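Local coordinates for protein transcriptional regulator containing CBS domains (Streptococcus pneumoniae, PDB 6UOF) that probably senses a small regulatory ligand, perhaps a nucleotide, through this tandem pair of CBS domains and so tunes the transcriptional activity of the longer protein, at residues I2-V5 / E6-Y9; R10-E14 / Y15-R19; E20-T23 / V24-L28; P99-R102 / S103-L107. All coordinates share one frame; numbering follows the deposited sequence.

Contact 1: residues I2-V5 / E6-Y9; sequences ILTV and EKLY
Lys7 reaches back along the chain to Ile2, its NZ donating to Ile2 O at 3.2 Å from well above the carbonyl plane rather than along a lone pair. The lysine gets there fully stretched: CG lies beside its own backbone N (chi1 -59°) and every later torsion is extended, so the chain runs alongside residues 2-4. On the way its CD rests 3.9 Å from Leu3 CD1, the two side chains crossing at a slant, and its CG passes Thr4 OG1 at 3.9 Å.

Behind this sits a single short helical turn. Lys7 N donates to Thr4 O and Leu8 N to Val5 O (3.0 Å), both i to i+3 bonds. Val5 O also takes a weak bond from Tyr9 N, and the edge of the Tyr9 ring lies close to this same oxygen. Val5 CG1, anti to its backbone N (chi1 165°), packs on Tyr9 CB at 3.9 Å with the side chains at about a right angle. In one of two leucine conformers, Leu3 CD2 makes a looser apolar approach to Leu8 CD1.

Further out, Val5 is buried against Ile83 and Val86 of helix 83-93 and Val100 and Val111 of the neighbouring strands, which seats the N-terminal turn on the second CBS motif. The contact thus has an apolar inner side fixed by Val5 and a polar outer side, where the lysine ammonium probably offsets the partial negative charge of a carbonyl that precedes the helix.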
loop_
_atom_site.group_PDB
_atom_site.type_symbol
_atom_site.label_atom_id
_atom_site.label_comp_id
_atom_site.label_asym_id
_atom_site.label_seq_id
_atom_site.Cartn_x
_atom_site.Cartn_y
_atom_site.Cartn_z
ATOM N N ILE A 2 -10.220 4.505 -21.029
ATOM C CA ILE A 2 -10.536 5.692 -20.183
ATOM C C ILE A 2 -10.423 5.345 -18.689
ATOM O O ILE A 2 -10.216 6.286 -17.917
ATOM C CB ILE A 2 -11.929 6.268 -20.512
ATOM C CG1 ILE A 2 -13.047 5.238 -20.315
ATOM C CG2 ILE A 2 -11.950 6.863 -21.913
ATOM C CD1 ILE A 2 -14.445 5.809 -20.463
ATOM N N LEU A 3 -10.539 4.073 -18.281
ATOM C CA LEU A 3 -10.580 3.798 -16.816
ATOM C C LEU A 3 -9.161 3.839 -16.237
ATOM O O LEU A 3 -8.337 2.969 -16.578
ATOM C CB LEU A 3 -11.281 2.471 -16.518
ATOM C CG LEU A 3 -11.500 2.194 -15.031
ATOM C CD1 LEU A 3 -12.338 3.281 -14.378
ATOM C CD2 LEU A 3 -12.145 0.841 -14.819
ATOM N N THR A 4 -8.912 4.828 -15.375
ATOM C CA THR A 4 -7.581 5.028 -14.754
ATOM C C THR A 4 -7.638 4.849 -13.231
ATOM O O THR A 4 -8.730 4.819 -12.657
ATOM C CB THR A 4 -7.072 6.433 -15.087
ATOM O OG1 THR A 4 -8.031 7.314 -14.508
ATOM C CG2 THR A 4 -6.933 6.695 -16.572
ATOM N N VAL A 5 -6.458 4.766 -12.612
ATOM C CA VAL A 5 -6.305 4.663 -11.137
ATOM C C VAL A 5 -7.025 5.817 -10.427
ATOM O O VAL A 5 -7.630 5.591 -9.372
ATOM C CB VAL A 5 -4.807 4.615 -10.802
ATOM C CG1 VAL A 5 -4.529 4.871 -9.334
ATOM C CG2 VAL A 5 -4.197 3.291 -11.259
ATOM N N GLU A 6 -6.955 7.019 -10.990
ATOM C CA GLU A 6 -7.587 8.193 -10.347
ATOM C C GLU A 6 -9.050 7.912 -9.960
ATOM O O GLU A 6 -9.480 8.353 -8.883
ATOM C CB GLU A 6 -7.495 9.363 -11.327
ATOM C CG GLU A 6 -7.871 10.701 -10.726
ATOM C CD GLU A 6 -7.596 11.892 -11.625
ATOM O OE1 GLU A 6 -7.454 11.707 -12.854
ATOM O OE2 GLU A 6 -7.534 13.012 -11.091
ATOM N N LYS A 7 -9.772 7.180 -10.798
ATOM C CA LYS A 7 -11.224 6.964 -10.586
ATOM C C LYS A 7 -11.514 5.949 -9.471
ATOM O O LYS A 7 -12.608 6.012 -8.908
ATOM C CB LYS A 7 -11.851 6.549 -11.923
ATOM C CG LYS A 7 -11.668 7.567 -13.049
ATOM C CD LYS A 7 -12.353 7.222 -14.356
ATOM C CE LYS A 7 -12.075 8.225 -15.459
ATOM N NZ LYS A 7 -12.746 7.841 -16.724
ATOM N N LEU A 8 -10.547 5.077 -9.147
ATOM C CA LEU A 8 -10.742 3.917 -8.228
ATOM C C LEU A 8 -9.915 3.975 -6.946
ATOM O O LEU A 8 -10.242 3.220 -6.016
ATOM C CB LEU A 8 -10.335 2.646 -8.981
ATOM C CG LEU A 8 -11.387 2.040 -9.897
ATOM C CD1 LEU A 8 -10.786 0.922 -10.736
ATOM C CD2 LEU A 8 -12.541 1.513 -9.071
ATOM N N TYR A 9 -8.921 4.850 -6.871
ATOM C CA TYR A 9 -7.974 4.724 -5.739
ATOM C C TYR A 9 -8.586 5.249 -4.436
ATOM O O TYR A 9 -9.575 6.007 -4.448
ATOM C CB TYR A 9 -6.630 5.381 -6.068
ATOM C CG TYR A 9 -6.508 6.832 -5.696
ATOM C CD1 TYR A 9 -7.155 7.814 -6.427
ATOM C CD2 TYR A 9 -5.735 7.229 -4.612
ATOM C CE1 TYR A 9 -7.032 9.150 -6.087
ATOM C CE2 TYR A 9 -5.623 8.556 -4.249
ATOM C CZ TYR A 9 -6.273 9.520 -4.993
ATOM O OH TYR A 9 -6.148 10.837 -4.654
#

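Contact 2: residues R10-E14 / Y15-R19; sequences RPSHE and YGFLR
Tyr15 closes the short helix 12-15, which links the two halves of the CBS pair: strand 10-11 joins the sheet of strands 97-101 and 107-112, whereas strand 18-19 joins that of strands 39-42 and 48-52. From its CB, 4.0 Å from Arg10 CB, the tyrosine leaves with CG anti to the backbone N (chi1 179°). In one of two arginine conformers, CD1 then meets Arg10 CD at 4.1 Å, the arginine chain crossing the tyrosine at about a right angle. Beyond the ring, OH is hydrogen-bonded to the carbonyl of Arg38, while in that same conformer Arg10 NE forms a salt bridge with Asp115.

The helix itself is held by Pro11 O, which accepts from Glu14 N and, nearly in line with its C=O bond, from Tyr15 N (3.2 Å, N-H...O angle 168°). Gly16, at positive phi, then turns the chain out of the helix. Its N still donates to Ser12 O at 2.8 Å. Phe17 folds back over this exit, its ring set between its own N and carbonyl carbon (chi1 68°). Ser12 O lies at the edge of the Phe17 ring, near its plane, 3.7 Å from CD1.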
loop_
_atom_site.group_PDB
_atom_site.type_symbol
_atom_site.label_atom_id
_atom_site.label_comp_id
_atom_site.label_asym_id
_atom_site.label_seq_id
_atom_site.Cartn_x
_atom_site.Cartn_y
_atom_site.Cartn_z
ATOM N N ARG A 10 -8.019 4.786 -3.329
ATOM C CA ARG A 10 -8.413 5.191 -1.962
ATOM C C ARG A 10 -7.326 6.064 -1.354
ATOM O O ARG A 10 -6.190 5.615 -1.202
ATOM C CB ARG A 10 -8.597 3.945 -1.099
ATOM C CG ARG A 10 -9.694 3.033 -1.618
ATOM C CD ARG A 10 -9.806 1.753 -0.822
ATOM N NE ARG A 10 -10.898 0.909 -1.300
ATOM C CZ ARG A 10 -12.035 0.689 -0.651
ATOM N NH1 ARG A 10 -12.203 1.139 0.582
ATOM N NH2 ARG A 10 -13.010 0.021 -1.243
ATOM N N PRO A 11 -7.618 7.340 -1.023
ATOM C CA PRO A 11 -6.628 8.200 -0.378
ATOM C C PRO A 11 -6.033 7.549 0.875
ATOM O O PRO A 11 -6.716 6.804 1.560
ATOM C CB PRO A 11 -7.436 9.458 -0.049
ATOM C CG PRO A 11 -8.426 9.531 -1.176
ATOM C CD PRO A 11 -8.836 8.086 -1.392
ATOM N N SER A 12 -4.781 7.902 1.193
ATOM C CA SER A 12 -4.039 7.220 2.289
ATOM C C SER A 12 -4.740 7.322 3.649
ATOM O O SER A 12 -4.645 6.367 4.428
ATOM C CB SER A 12 -2.624 7.734 2.364
ATOM O OG SER A 12 -2.609 9.128 2.633
ATOM N N HIS A 13 -5.386 8.446 3.963
ATOM C CA HIS A 13 -6.050 8.527 5.294
ATOM C C HIS A 13 -7.281 7.619 5.381
ATOM O O HIS A 13 -7.651 7.257 6.514
ATOM C CB HIS A 13 -6.414 9.966 5.624
ATOM C CG HIS A 13 -7.314 10.565 4.610
ATOM N ND1 HIS A 13 -6.825 11.223 3.496
ATOM C CD2 HIS A 13 -8.662 10.598 4.519
ATOM C CE1 HIS A 13 -7.843 11.647 2.770
ATOM N NE2 HIS A 13 -8.976 11.272 3.372
ATOM N N GLU A 14 -7.896 7.275 4.242
ATOM C CA GLU A 14 -9.098 6.402 4.250
ATOM C C GLU A 14 -8.656 4.947 4.404
ATOM O O GLU A 14 -9.199 4.242 5.277
ATOM C CB GLU A 14 -9.878 6.489 2.937
ATOM C CG GLU A 14 -10.438 7.854 2.608
ATOM C CD GLU A 14 -11.204 7.884 1.291
ATOM O OE1 GLU A 14 -11.457 6.793 0.710
ATOM O OE2 GLU A 14 -11.529 8.990 0.826
ATOM N N TYR A 15 -7.693 4.529 3.579
ATOM C CA TYR A 15 -7.249 3.115 3.531
ATOM C C TYR A 15 -6.301 2.768 4.683
ATOM O O TYR A 15 -6.416 1.677 5.298
ATOM C CB TYR A 15 -6.564 2.838 2.196
ATOM C CG TYR A 15 -6.076 1.420 2.119
ATOM C CD1 TYR A 15 -6.924 0.391 1.770
ATOM C CD2 TYR A 15 -4.768 1.104 2.464
ATOM C CE1 TYR A 15 -6.490 -0.923 1.740
ATOM C CE2 TYR A 15 -4.315 -0.209 2.425
ATOM C CZ TYR A 15 -5.179 -1.227 2.062
ATOM O OH TYR A 15 -4.751 -2.528 2.035
ATOM N N GLY A 16 -5.387 3.680 4.981
ATOM C CA GLY A 16 -4.362 3.441 6.012
ATOM C C GLY A 16 -2.955 3.509 5.452
ATOM O O GLY A 16 -2.716 3.116 4.302
ATOM N N PHE A 17 -2.035 3.956 6.285
ATOM C CA PHE A 17 -0.611 3.955 5.898
ATOM C C PHE A 17 0.201 3.909 7.181
ATOM O O PHE A 17 -0.305 4.246 8.258
ATOM C CB PHE A 17 -0.228 5.183 5.070
ATOM C CG PHE A 17 -0.263 6.465 5.860
ATOM C CD1 PHE A 17 -1.452 7.146 6.086
ATOM C CD2 PHE A 17 0.907 6.989 6.388
ATOM C CE1 PHE A 17 -1.467 8.311 6.837
ATOM C CE2 PHE A 17 0.892 8.158 7.136
ATOM C CZ PHE A 17 -0.296 8.812 7.359
ATOM N N LEU A 18 1.448 3.474 7.040
ATOM C CA LEU A 18 2.386 3.488 8.187
ATOM C C LEU A 18 3.615 4.325 7.863
ATOM O O LEU A 18 3.901 4.555 6.693
ATOM C CB LEU A 18 2.792 2.058 8.530
ATOM C CG LEU A 18 1.721 1.322 9.335
ATOM C CD1 LEU A 18 1.712 -0.150 9.052
ATOM C CD2 LEU A 18 1.842 1.597 10.820
ATOM N N ARG A 19 4.231 4.833 8.917
ATOM C CA ARG A 19 5.513 5.559 8.784
ATOM C C ARG A 19 6.630 4.567 9.104
ATOM O O ARG A 19 6.410 3.642 9.940
ATOM C CB ARG A 19 5.521 6.784 9.693
ATOM C CG ARG A 19 4.476 7.809 9.271
ATOM C CD ARG A 19 4.559 9.123 10.035
ATOM N NE ARG A 19 3.755 10.218 9.436
ATOM C CZ ARG A 19 2.530 10.565 9.797
ATOM N NH1 ARG A 19 1.901 11.517 9.133
ATOM N NH2 ARG A 19 1.920 9.951 10.795
#

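Contact 3: residues E20-T23 / V24-L28; sequences ETDT and VKDYL
Thr23 and Asp26 form a capping box at the start of helix 24-34, each side chain receiving the backbone N-H of the other. Asp26 N donates to Thr23 OG1 at 3.3 Å, nearly straight at 161°. In return Thr23 N donates to Asp26 OD2 at 2.9 Å, meeting the carboxylate on its anti side and 33° out of its plane. Thr23 OG1 stands between its own N and carbonyl carbon (chi1 67°), a rotation that turns the hydroxyl over the first helical turn, while Asp26 CG lies beside its own N and leans back to the cap. OG1 also comes within 3.2 Å of OD2, at best a weak bond.

Among the backbone bonds, Tyr27 N donates to Thr23 O at 3.1 Å, in the carbonyl plane, and so begins the regular helical pattern at the cap residue.

The charged groups meet next to the box. Asp22 and Asp26 cross at about a right angle with their carboxylates steeply inclined to each other, and Asp22 OD1 lies 3.8 Å from Asp26 OD2. A water joins them, donating to Asp22 OD1 at 2.8 Å and more weakly to Asp26 OD2. The other oxygen of Asp22 accepts from the backbone N of Arg19.

Between the two segments there is little apolar contact; the Tyr27 ring instead turns inward onto Phe39, Val52 and Met54 of the first CBS motif. Two carboxylates gathered at a helix N-terminus probably gain from the helix dipole, which together with the bridging water would ease their mutual repulsion.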
loop_
_atom_site.group_PDB
_atom_site.type_symbol
_atom_site.label_atom_id
_atom_site.label_comp_id
_atom_site.label_asym_id
_atom_site.label_seq_id
_atom_site.Cartn_x
_atom_site.Cartn_y
_atom_site.Cartn_z
ATOM N N GLU A 20 7.795 4.748 8.492
ATOM C CA GLU A 20 8.857 3.732 8.697
ATOM C C GLU A 20 9.315 3.747 10.163
ATOM O O GLU A 20 9.880 2.719 10.606
ATOM C CB GLU A 20 9.936 3.893 7.634
ATOM C CG GLU A 20 10.802 5.082 7.873
ATOM C CD GLU A 20 12.001 5.255 6.957
ATOM O OE1 GLU A 20 12.194 4.445 6.040
ATOM O OE2 GLU A 20 12.747 6.196 7.190
ATOM N N THR A 21 9.058 4.838 10.896
ATOM C CA THR A 21 9.400 4.998 12.337
ATOM C C THR A 21 8.246 4.560 13.250
ATOM O O THR A 21 8.436 4.589 14.478
ATOM C CB THR A 21 9.870 6.424 12.628
ATOM O OG1 THR A 21 8.906 7.294 12.030
ATOM C CG2 THR A 21 11.248 6.692 12.070
ATOM N N ASP A 22 7.091 4.208 12.682
ATOM C CA ASP A 22 6.035 3.550 13.490
ATOM C C ASP A 22 6.547 2.156 13.893
ATOM O O ASP A 22 7.597 1.711 13.374
ATOM C CB ASP A 22 4.714 3.454 12.717
ATOM C CG ASP A 22 3.964 4.774 12.526
ATOM O OD1 ASP A 22 4.082 5.642 13.398
ATOM O OD2 ASP A 22 3.232 4.897 11.515
ATOM N N THR A 23 5.821 1.475 14.773
ATOM C CA THR A 23 6.235 0.147 15.284
ATOM C C THR A 23 5.272 -0.940 14.811
ATOM O O THR A 23 4.186 -0.652 14.271
ATOM C CB THR A 23 6.300 0.177 16.813
ATOM O OG1 THR A 23 4.955 0.350 17.259
ATOM C CG2 THR A 23 7.218 1.255 17.350
ATOM N N VAL A 24 5.686 -2.179 15.042
ATOM C CA VAL A 24 4.825 -3.346 14.708
ATOM C C VAL A 24 3.522 -3.238 15.516
ATOM O O VAL A 24 2.455 -3.526 14.938
ATOM C CB VAL A 24 5.594 -4.654 14.955
ATOM C CG1 VAL A 24 4.672 -5.865 15.041
ATOM C CG2 VAL A 24 6.654 -4.851 13.884
ATOM N N LYS A 25 3.586 -2.742 16.755
ATOM C CA LYS A 25 2.358 -2.526 17.578
ATOM C C LYS A 25 1.423 -1.573 16.823
ATOM O O LYS A 25 0.202 -1.825 16.779
ATOM C CB LYS A 25 2.687 -1.926 18.951
ATOM C CG LYS A 25 1.469 -1.561 19.795
ATOM C CD LYS A 25 1.794 -0.800 21.066
ATOM C CE LYS A 25 0.569 -0.246 21.769
ATOM N NZ LYS A 25 -0.113 0.787 20.955
ATOM N N ASP A 26 1.970 -0.493 16.269
ATOM C CA ASP A 26 1.137 0.472 15.504
ATOM C C ASP A 26 0.498 -0.228 14.302
ATOM O O ASP A 26 -0.681 0.051 14.013
ATOM C CB ASP A 26 1.963 1.672 15.043
ATOM C CG ASP A 26 2.522 2.511 16.176
ATOM O OD1 ASP A 26 1.827 2.664 17.188
ATOM O OD2 ASP A 26 3.658 2.984 16.033
ATOM N N TYR A 27 1.238 -1.107 13.626
ATOM C CA TYR A 27 0.692 -1.866 12.466
ATOM C C TYR A 27 -0.469 -2.757 12.931
ATOM O O TYR A 27 -1.565 -2.710 12.324
ATOM C CB TYR A 27 1.787 -2.705 11.806
ATOM C CG TYR A 27 1.258 -3.789 10.907
ATOM C CD1 TYR A 27 0.832 -3.524 9.616
ATOM C CD2 TYR A 27 1.097 -5.073 11.390
ATOM C CE1 TYR A 27 0.324 -4.520 8.798
ATOM C CE2 TYR A 27 0.560 -6.071 10.596
ATOM C CZ TYR A 27 0.149 -5.789 9.311
ATOM O OH TYR A 27 -0.375 -6.767 8.513
ATOM N N LEU A 28 -0.265 -3.525 14.001
ATOM C CA LEU A 28 -1.334 -4.439 14.492
ATOM C C LEU A 28 -2.575 -3.633 14.891
ATOM O O LEU A 28 -3.701 -4.100 14.612
ATOM C CB LEU A 28 -0.802 -5.289 15.650
ATOM C CG LEU A 28 0.324 -6.256 15.279
ATOM C CD1 LEU A 28 0.862 -6.971 16.511
ATOM C CD2 LEU A 28 -0.139 -7.269 14.238
HETATM O O HOH W 1 2.528 5.806 15.703
#

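Contact 4: residues P99-R102 / S103-L107; sequences PVVR and SNQTL
The beta hairpin between strands 97-101 and 107-112 of the second CBS motif turns here through a type I turn from Arg102 to Gln105. Gln105 N donates to Arg102 O at 2.8 Å, closing the turn, and Arg102 N donates to Thr106 O in the carbonyl plane at 2.9 Å. Next to it, Val101 and Leu107 form an antiparallel non-hydrogen-bonded pair with diverging side chains.

Thr106 OG1 is the polar hub of the loop. Its place between the backbone N and carbonyl carbon (chi1 59°) brings it to Arg102 NH1, which donates at 2.9 Å and 157° with the oxygen in the guanidinium plane. The same hydroxyl donates to Asn104 OD1 at 2.7 Å. Asn104 OD1 also accepts from Thr106 N, an Asx turn, and lies 3.4 Å from Arg102 CB, with the two side chains side by side and their flat groups nearly perpendicular. A water at the guanidinium edge accepts from NH1 and donates to Leu107 O. At the bend's other flank, Gln105 NE2 donates to Ser103 O at 3.0 Å.

Toward the sheet the contact turns apolar: Leu107 CD1 approaches Pro99 CB, and Val101 and Leu107 both pack on Val48 of the first CBS motif. The relay from guanidinium through hydroxyl to amide oxygen gives the threonine proton a definite direction, and the exposed bend is thereby held by side chains as well as backbone.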
loop_
_atom_site.group_PDB
_atom_site.type_symbol
_atom_site.label_atom_id
_atom_site.label_comp_id
_atom_site.label_asym_id
_atom_site.label_seq_id
_atom_site.Cartn_x
_atom_site.Cartn_y
_atom_site.Cartn_z
ATOM N N PRO A 99 0.407 0.621 -4.079
ATOM C CA PRO A 99 0.476 2.037 -3.737
ATOM C C PRO A 99 0.376 2.955 -4.960
ATOM O O PRO A 99 0.873 2.635 -6.030
ATOM C CB PRO A 99 1.853 2.191 -3.088
ATOM C CG PRO A 99 2.253 0.785 -2.697
ATOM C CD PRO A 99 1.675 -0.081 -3.795
ATOM N N VAL A 100 -0.282 4.099 -4.747
ATOM C CA VAL A 100 -0.437 5.152 -5.783
ATOM C C VAL A 100 0.475 6.304 -5.371
ATOM O O VAL A 100 0.340 6.762 -4.228
ATOM C CB VAL A 100 -1.903 5.603 -5.904
ATOM C CG1 VAL A 100 -2.077 6.664 -6.978
ATOM C CG2 VAL A 100 -2.830 4.418 -6.162
ATOM N N VAL A 101 1.318 6.765 -6.294
ATOM C CA VAL A 101 2.313 7.817 -5.952
ATOM C C VAL A 101 2.311 8.927 -6.996
ATOM O O VAL A 101 1.915 8.717 -8.150
ATOM C CB VAL A 101 3.731 7.217 -5.831
ATOM C CG1 VAL A 101 3.817 6.208 -4.704
ATOM C CG2 VAL A 101 4.239 6.640 -7.140
ATOM N N ARG A 102 2.791 10.081 -6.551
ATOM C CA ARG A 102 3.106 11.196 -7.470
ATOM C C ARG A 102 4.399 10.857 -8.227
ATOM O O ARG A 102 5.079 9.877 -7.877
ATOM C CB ARG A 102 3.318 12.481 -6.668
ATOM C CG ARG A 102 2.128 12.911 -5.828
ATOM C CD ARG A 102 2.400 14.296 -5.245
ATOM N NE ARG A 102 1.308 14.783 -4.421
ATOM C CZ ARG A 102 1.118 14.498 -3.135
ATOM N NH1 ARG A 102 1.949 13.700 -2.486
ATOM N NH2 ARG A 102 0.077 15.019 -2.499
ATOM N N SER A 103 4.737 11.664 -9.232
ATOM C CA SER A 103 5.986 11.494 -10.025
ATOM C C SER A 103 7.213 11.461 -9.097
ATOM O O SER A 103 8.167 10.712 -9.406
ATOM C CB SER A 103 6.082 12.579 -11.074
ATOM O OG SER A 103 7.308 12.526 -11.802
ATOM N N ASN A 104 7.172 12.194 -7.979
ATOM C CA ASN A 104 8.320 12.228 -7.030
ATOM C C ASN A 104 8.272 11.072 -6.021
ATOM O O ASN A 104 9.031 11.097 -5.044
ATOM C CB ASN A 104 8.410 13.562 -6.293
ATOM C CG ASN A 104 7.286 13.793 -5.313
ATOM O OD1 ASN A 104 6.365 12.995 -5.219
ATOM N ND2 ASN A 104 7.372 14.893 -4.572
ATOM N N GLN A 105 7.409 10.081 -6.261
ATOM C CA GLN A 105 7.305 8.836 -5.450
ATOM C C GLN A 105 6.693 9.075 -4.067
ATOM O O GLN A 105 6.715 8.150 -3.242
ATOM C CB GLN A 105 8.650 8.104 -5.389
ATOM C CG GLN A 105 9.305 7.948 -6.757
ATOM C CD GLN A 105 8.434 7.174 -7.713
ATOM O OE1 GLN A 105 8.214 5.981 -7.538
ATOM N NE2 GLN A 105 7.944 7.835 -8.751
ATOM N N THR A 106 6.076 10.237 -3.827
ATOM C CA THR A 106 5.359 10.445 -2.539
ATOM C C THR A 106 3.960 9.810 -2.610
ATOM O O THR A 106 3.354 9.713 -3.716
ATOM C CB THR A 106 5.284 11.930 -2.153
ATOM O OG1 THR A 106 4.606 12.649 -3.188
ATOM C CG2 THR A 106 6.656 12.520 -1.895
ATOM N N LEU A 107 3.479 9.358 -1.457
ATOM C CA LEU A 107 2.216 8.577 -1.383
ATOM C C LEU A 107 0.952 9.426 -1.576
ATOM O O LEU A 107 0.789 10.435 -0.877
ATOM C CB LEU A 107 2.150 7.877 -0.024
ATOM C CG LEU A 107 0.962 6.933 0.174
ATOM C CD1 LEU A 107 1.035 5.746 -0.774
ATOM C CD2 LEU A 107 0.896 6.460 1.607
HETATM O O HOH W 2 2.274 12.517 0.368
#

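How the contacts relate
The four contacts follow one another along the chain but sit at different depths. Contact 1 is a surface turn, whereas contacts 2, 3 and 4 are partly buried. Contacts 1 and 4 touch through apolar side chains, contact 1 packing against elements of the second CBS motif, to which contact 4 belongs. Contact 2 bridges the halves: Ser12 and Phe17 touch Leu107 of contact 4, and Leu18 packs on Tyr27 of contact 3. Contacts 1 and 3 lie on opposite sides of the chain's centre, about 30 Å apart between centres. Their chemistry differs accordingly, with a lysine-carbonyl bond in one, carboxylates at a helix start in the other, backbone bonds and aromatic packing in contact 2, and a polar side-chain relay in contact 4.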